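Local coordinates for mandelate racemase/muconate lactonizing protein (Paenibacillus sp., PDB 3V5C), which probably catalyses the dehydration of galacturonate as a magnesium-dependent lyase with the enolase fold, at residues V257-I271 with G277-P289. The protein carries 1 engineered substitution. Sequence-based numbering, arbitrary orientation.
With MG (magnesium ion), chain E.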
loop_
_atom_site.group_PDB
_atom_site.type_symbol
_atom_site.label_atom_id
_atom_site.label_comp_id
_atom_site.label_asym_id
_atom_site.label_seq_id
_atom_site.Cartn_x
_atom_site.Cartn_y
_atom_site.Cartn_z
ATOM N N VAL A 257 -8.932 -10.534 -17.080
ATOM C CA VAL A 257 -8.443 -9.353 -16.382
ATOM C C VAL A 257 -9.176 -9.270 -15.042
ATOM O O VAL A 257 -10.409 -9.295 -14.998
ATOM C CB VAL A 257 -8.744 -8.101 -17.209
ATOM C CG1 VAL A 257 -8.303 -6.835 -16.475
ATOM C CG2 VAL A 257 -8.063 -8.197 -18.580
ATOM N N LEU A 258 -8.435 -9.218 -13.939
ATOM C CA LEU A 258 -9.091 -9.089 -12.636
ATOM C C LEU A 258 -9.597 -7.669 -12.439
ATOM O O LEU A 258 -9.018 -6.721 -12.985
ATOM C CB LEU A 258 -8.117 -9.428 -11.503
ATOM C CG LEU A 258 -7.552 -10.845 -11.562
ATOM C CD1 LEU A 258 -6.289 -10.931 -10.723
ATOM C CD2 LEU A 258 -8.594 -11.859 -11.102
ATOM N N ILE A 259 -10.674 -7.526 -11.673
ATOM C CA ILE A 259 -11.194 -6.211 -11.295
ATOM C C ILE A 259 -10.734 -5.871 -9.866
ATOM O O ILE A 259 -10.970 -6.652 -8.924
ATOM C CB ILE A 259 -12.733 -6.186 -11.374
ATOM C CG1 ILE A 259 -13.203 -6.437 -12.824
ATOM C CG2 ILE A 259 -13.285 -4.856 -10.823
ATOM C CD1 ILE A 259 -12.737 -5.410 -13.822
ATOM N N ALA A 260 -10.095 -4.712 -9.702
ATOM C CA ALA A 260 -9.537 -4.297 -8.416
ATOM C C ALA A 260 -10.159 -2.970 -7.986
ATOM O O ALA A 260 -10.322 -2.055 -8.803
ATOM C CB ALA A 260 -8.003 -4.175 -8.516
ATOM N N ASP A 261 -10.536 -2.857 -6.710
ATOM C CA ASP A 261 -11.121 -1.613 -6.246
ATOM C C ASP A 261 -11.052 -1.577 -4.725
ATOM O O ASP A 261 -10.658 -2.562 -4.112
ATOM C CB ASP A 261 -12.580 -1.526 -6.755
ATOM C CG ASP A 261 -13.025 -0.107 -7.050
ATOM O OD1 ASP A 261 -12.612 0.795 -6.309
ATOM O OD2 ASP A 261 -13.818 0.096 -8.004
ATOM N N GLY A 262 -11.383 -0.435 -4.127
ATOM C CA GLY A 262 -11.409 -0.339 -2.674
ATOM C C GLY A 262 -10.726 0.871 -2.073
ATOM O O GLY A 262 -10.928 1.158 -0.902
ATOM N N GLU A 263 -9.932 1.595 -2.853
ATOM C CA GLU A 263 -9.257 2.776 -2.316
ATOM C C GLU A 263 -10.223 3.917 -1.981
ATOM O O GLU A 263 -11.293 4.046 -2.571
ATOM C CB GLU A 263 -8.203 3.276 -3.319
ATOM C CG GLU A 263 -7.357 4.469 -2.830
ATOM C CD GLU A 263 -7.992 5.829 -3.075
ATOM O OE1 GLU A 263 -8.862 5.969 -3.975
ATOM O OE2 GLU A 263 -7.614 6.784 -2.357
ATOM N N GLY A 264 -9.817 4.778 -1.056
ATOM C CA GLY A 264 -10.545 6.010 -0.797
ATOM C C GLY A 264 -11.883 5.803 -0.116
ATOM O O GLY A 264 -12.066 4.878 0.650
ATOM N N LEU A 265 -12.835 6.680 -0.422
ATOM C CA LEU A 265 -14.157 6.610 0.186
ATOM C C LEU A 265 -14.961 5.560 -0.570
ATOM O O LEU A 265 -15.696 5.875 -1.507
ATOM C CB LEU A 265 -14.852 7.975 0.107
ATOM C CG LEU A 265 -14.103 9.135 0.765
ATOM C CD1 LEU A 265 -14.793 10.491 0.513
ATOM C CD2 LEU A 265 -13.960 8.842 2.245
ATOM N N ALA A 266 -14.805 4.306 -0.165
ATOM C CA ALA A 266 -15.339 3.191 -0.931
ATOM C C ALA A 266 -16.811 2.987 -0.647
ATOM O O ALA A 266 -17.314 3.401 0.404
ATOM C CB ALA A 266 -14.573 1.923 -0.593
ATOM N N SER A 267 -17.497 2.335 -1.577
ATOM C CA SER A 267 -18.873 1.930 -1.310
ATOM C C SER A 267 -18.908 1.037 -0.077
ATOM O O SER A 267 -18.115 0.107 0.051
ATOM C CB SER A 267 -19.453 1.133 -2.464
ATOM O OG SER A 267 -20.604 0.415 -2.006
ATOM N N PRO A 268 -19.850 1.300 0.831
ATOM C CA PRO A 268 -20.022 0.431 2.002
ATOM C C PRO A 268 -20.401 -0.997 1.638
ATOM O O PRO A 268 -20.331 -1.868 2.514
ATOM C CB PRO A 268 -21.197 1.078 2.756
ATOM C CG PRO A 268 -21.327 2.434 2.206
ATOM C CD PRO A 268 -20.845 2.377 0.789
ATOM N N HIS A 269 -20.827 -1.228 0.394
ATOM C CA HIS A 269 -21.257 -2.557 -0.043
ATOM C C HIS A 269 -20.232 -3.276 -0.918
ATOM O O HIS A 269 -20.516 -4.345 -1.464
ATOM C CB HIS A 269 -22.591 -2.459 -0.798
ATOM C CG HIS A 269 -23.715 -1.946 0.047
ATOM N ND1 HIS A 269 -24.909 -1.507 -0.484
ATOM C CD2 HIS A 269 -23.829 -1.816 1.389
ATOM C CE1 HIS A 269 -25.705 -1.116 0.495
ATOM N NE2 HIS A 269 -25.073 -1.292 1.643
ATOM N N LEU A 270 -19.036 -2.698 -1.036
ATOM C CA LEU A 270 -18.022 -3.241 -1.953
ATOM C C LEU A 270 -17.662 -4.699 -1.696
ATOM O O LEU A 270 -17.565 -5.485 -2.623
ATOM C CB LEU A 270 -16.753 -2.378 -1.958
ATOM C CG LEU A 270 -15.617 -2.872 -2.863
ATOM C CD1 LEU A 270 -16.093 -2.937 -4.309
ATOM C CD2 LEU A 270 -14.381 -1.963 -2.758
ATOM N N ILE A 271 -17.485 -5.059 -0.429
ATOM C CA ILE A 271 -17.114 -6.423 -0.118
ATOM C C ILE A 271 -18.243 -7.372 -0.476
ATOM O O ILE A 271 -18.016 -8.424 -1.057
ATOM C CB ILE A 271 -16.629 -6.564 1.337
ATOM C CG1 ILE A 271 -15.276 -5.861 1.488
ATOM C CG2 ILE A 271 -16.471 -8.035 1.700
ATOM C CD1 ILE A 271 -14.908 -5.553 2.926
ATOM N N GLY A 277 -18.956 -11.840 -6.844
ATOM C CA GLY A 277 -18.177 -12.067 -8.046
ATOM C C GLY A 277 -17.922 -10.870 -8.944
ATOM O O GLY A 277 -17.373 -11.030 -10.027
ATOM N N ARG A 278 -18.290 -9.673 -8.494
ATOM C CA ARG A 278 -18.175 -8.487 -9.344
ATOM C C ARG A 278 -16.807 -7.803 -9.240
ATOM O O ARG A 278 -16.434 -7.026 -10.136
ATOM C CB ARG A 278 -19.283 -7.470 -9.021
ATOM C CG ARG A 278 -20.701 -7.868 -9.482
ATOM C CD ARG A 278 -21.265 -8.974 -8.610
ATOM N NE ARG A 278 -22.720 -9.096 -8.702
ATOM C CZ ARG A 278 -23.357 -9.964 -9.484
ATOM N NH1 ARG A 278 -22.684 -10.775 -10.295
ATOM N NH2 ARG A 278 -24.686 -10.010 -9.467
ATOM N N VAL A 279 -16.069 -8.103 -8.167
ATOM C CA VAL A 279 -14.772 -7.476 -7.896
ATOM C C VAL A 279 -13.856 -8.560 -7.329
ATOM O O VAL A 279 -14.303 -9.381 -6.526
ATOM C CB VAL A 279 -14.905 -6.298 -6.888
ATOM C CG1 VAL A 279 -13.537 -5.784 -6.460
ATOM C CG2 VAL A 279 -15.762 -5.155 -7.473
ATOM N N ASP A 280 -12.599 -8.604 -7.780
ATOM C CA ASP A 280 -11.699 -9.708 -7.438
ATOM C C ASP A 280 -10.636 -9.363 -6.403
ATOM O O ASP A 280 -10.215 -10.221 -5.637
ATOM C CB ASP A 280 -10.989 -10.191 -8.701
ATOM C CG ASP A 280 -11.968 -10.575 -9.779
ATOM O OD1 ASP A 280 -12.817 -11.460 -9.521
ATOM O OD2 ASP A 280 -11.919 -9.971 -10.861
ATOM N N VAL A 281 -10.195 -8.105 -6.400
ATOM C CA VAL A 281 -9.053 -7.674 -5.617
ATOM C C VAL A 281 -9.470 -6.444 -4.830
ATOM O O VAL A 281 -9.984 -5.487 -5.402
ATOM C CB VAL A 281 -7.887 -7.259 -6.538
ATOM C CG1 VAL A 281 -6.719 -6.744 -5.719
ATOM C CG2 VAL A 281 -7.446 -8.427 -7.422
ATOM N N LEU A 282 -9.276 -6.490 -3.521
ATOM C CA LEU A 282 -9.694 -5.394 -2.640
ATOM C C LEU A 282 -8.494 -4.572 -2.202
ATOM O O LEU A 282 -7.451 -5.124 -1.826
ATOM C CB LEU A 282 -10.427 -5.928 -1.413
ATOM C CG LEU A 282 -11.870 -6.408 -1.615
ATOM C CD1 LEU A 282 -12.736 -5.295 -2.222
ATOM C CD2 LEU A 282 -11.927 -7.668 -2.461
ATOM N N GLN A 283 -8.648 -3.255 -2.205
ATOM C CA GLN A 283 -7.484 -2.382 -2.093
ATOM C C GLN A 283 -7.600 -1.310 -1.033
ATOM O O GLN A 283 -7.065 -0.221 -1.201
ATOM C CB GLN A 283 -7.197 -1.733 -3.461
ATOM C CG GLN A 283 -7.012 -2.763 -4.581
ATOM C CD GLN A 283 -6.732 -2.097 -5.912
ATOM O OE1 GLN A 283 -7.561 -1.352 -6.428
ATOM N NE2 GLN A 283 -5.552 -2.359 -6.469
ATOM N N TYR A 284 -8.270 -1.627 0.073
ATOM C CA TYR A 284 -8.239 -0.733 1.226
ATOM C C TYR A 284 -6.807 -0.376 1.601
ATOM O O TYR A 284 -5.889 -1.178 1.489
ATOM C CB TYR A 284 -8.996 -1.336 2.420
ATOM C CG TYR A 284 -10.405 -1.675 2.042
ATOM C CD1 TYR A 284 -11.396 -0.722 2.132
ATOM C CD2 TYR A 284 -10.731 -2.929 1.538
ATOM C CE1 TYR A 284 -12.706 -1.010 1.749
ATOM C CE2 TYR A 284 -12.030 -3.231 1.148
ATOM C CZ TYR A 284 -13.003 -2.268 1.254
ATOM O OH TYR A 284 -14.295 -2.581 0.878
ATOM N N ASP A 285 -6.626 0.863 2.027
ATOM C CA ASP A 285 -5.294 1.411 2.278
ATOM C C ASP A 285 -4.649 0.819 3.546
ATOM O O ASP A 285 -5.331 0.517 4.536
ATOM C CB ASP A 285 -5.415 2.942 2.360
ATOM C CG ASP A 285 -4.083 3.654 2.589
ATOM O OD1 ASP A 285 -3.401 3.976 1.588
ATOM O OD2 ASP A 285 -3.763 3.972 3.758
ATOM N N ILE A 286 -3.329 0.658 3.482
ATOM C CA ILE A 286 -2.523 0.027 4.533
ATOM C C ILE A 286 -2.406 0.869 5.813
ATOM O O ILE A 286 -2.092 0.337 6.885
ATOM C CB ILE A 286 -1.132 -0.342 3.972
ATOM C CG1 ILE A 286 -0.337 -1.181 4.962
ATOM C CG2 ILE A 286 -0.349 0.923 3.600
ATOM C CD1 ILE A 286 -0.969 -2.510 5.294
ATOM N N ILE A 287 -2.639 2.173 5.704
ATOM C CA ILE A 287 -2.614 3.080 6.851
ATOM C C ILE A 287 -4.042 3.318 7.382
ATOM O O ILE A 287 -4.287 3.267 8.590
ATOM C CB ILE A 287 -1.983 4.439 6.498
ATOM C CG1 ILE A 287 -0.618 4.272 5.825
ATOM C CG2 ILE A 287 -1.862 5.326 7.746
ATOM C CD1 ILE A 287 0.411 3.577 6.678
ATOM N N TRP A 288 -4.979 3.588 6.475
ATOM C CA TRP A 288 -6.382 3.763 6.849
ATOM C C TRP A 288 -7.230 2.898 5.917
ATOM O O TRP A 288 -7.374 3.225 4.742
ATOM C CB TRP A 288 -6.784 5.235 6.731
ATOM C CG TRP A 288 -8.228 5.475 7.001
ATOM C CD1 TRP A 288 -8.824 5.588 8.227
ATOM C CD2 TRP A 288 -9.280 5.602 6.028
ATOM N NE1 TRP A 288 -10.178 5.801 8.076
ATOM C CE2 TRP A 288 -10.483 5.804 6.738
ATOM C CE3 TRP A 288 -9.320 5.567 4.626
ATOM C CZ2 TRP A 288 -11.714 5.974 6.094
ATOM C CZ3 TRP A 288 -10.545 5.736 3.987
ATOM C CH2 TRP A 288 -11.723 5.934 4.722
ATOM N N PRO A 289 -7.826 1.814 6.433
ATOM C CA PRO A 289 -8.100 1.494 7.837
ATOM C C PRO A 289 -6.960 0.844 8.623
ATOM O O PRO A 289 -7.110 0.692 9.840
ATOM C CB PRO A 289 -9.261 0.512 7.738
ATOM C CG PRO A 289 -8.979 -0.231 6.453
ATOM C CD PRO A 289 -8.469 0.845 5.522
HETATM MG MG MG E . -13.155 2.725 -6.028
HETATM O O HOH W 1 -13.456 2.930 -8.119
HETATM O O HOH W 2 -13.030 2.409 -3.889
HETATM O O HOH W 3 -8.964 1.054 -5.768
HETATM O O HOH W 4 -16.270 -0.876 1.673
HETATM O O HOH W 5 -13.626 4.821 -5.765
HETATM O O HOH W 6 -11.075 3.137 -6.052
#
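The ring of Tyr284 packs against the loop after strand 258-261, where Gly262 O, Ala266, Leu270 and Ile271 meet it obliquely. Gly262 O lies 3.6 Å from Tyr284 CD1, the methyl of Ala266 approaches CE1, and Ile271 CD1 comes near CE2. At the hydroxyl end, Ile271 CG1 packs 3.5 Å from Tyr284 OH, while water 4 sits at the ring edge, in its plane, 2.7 Å from the same oxygen, and links it to Ser267 O. Trp288 offers an edge instead: its CZ3 is 3.8 Å from Gly264 O, close to the indole plane. Leu270 slides past Tyr284 in the opposite direction, its CD2 touching both Tyr284 OH and Leu282 CD1, its CD1 against Val279 CG2.

At the start of the strand pairing, a side chain takes part in place of a backbone carbonyl. With CG beside its own backbone N (chi1 -55°), Asp280 directs the anti lone pair of OD2 at Ile259 N, 2.9 Å away in a nearly straight bond (174°); its OD1 forms a salt bridge with Lys247. Ile259 O in return accepts two amides, Asp280 N at 2.8 Å and Val281 N at 3.0 Å. Parallel pairing continues through Asp261 N to Val281 O, then a weak bond from Gln283 N to Asp261 O. The extended Gln283 side chain lies over Ala260 CB, its NE2 hydrogen-bonded to Glu233 and its OE1 linked through water 3 to Glu263 N.

Asp261 OD1 binds magnesium at 2.0 Å and also accepts from Gly262 N, whereas OD2 is held by Tyr243; four waters and Glu238 complete the metal shell. The unit is a worked example of how a barrel strand presents its metal ligand at its C-terminal end, as in relatives: a beta-alpha-beta unit of the enolase-superfamily barrel.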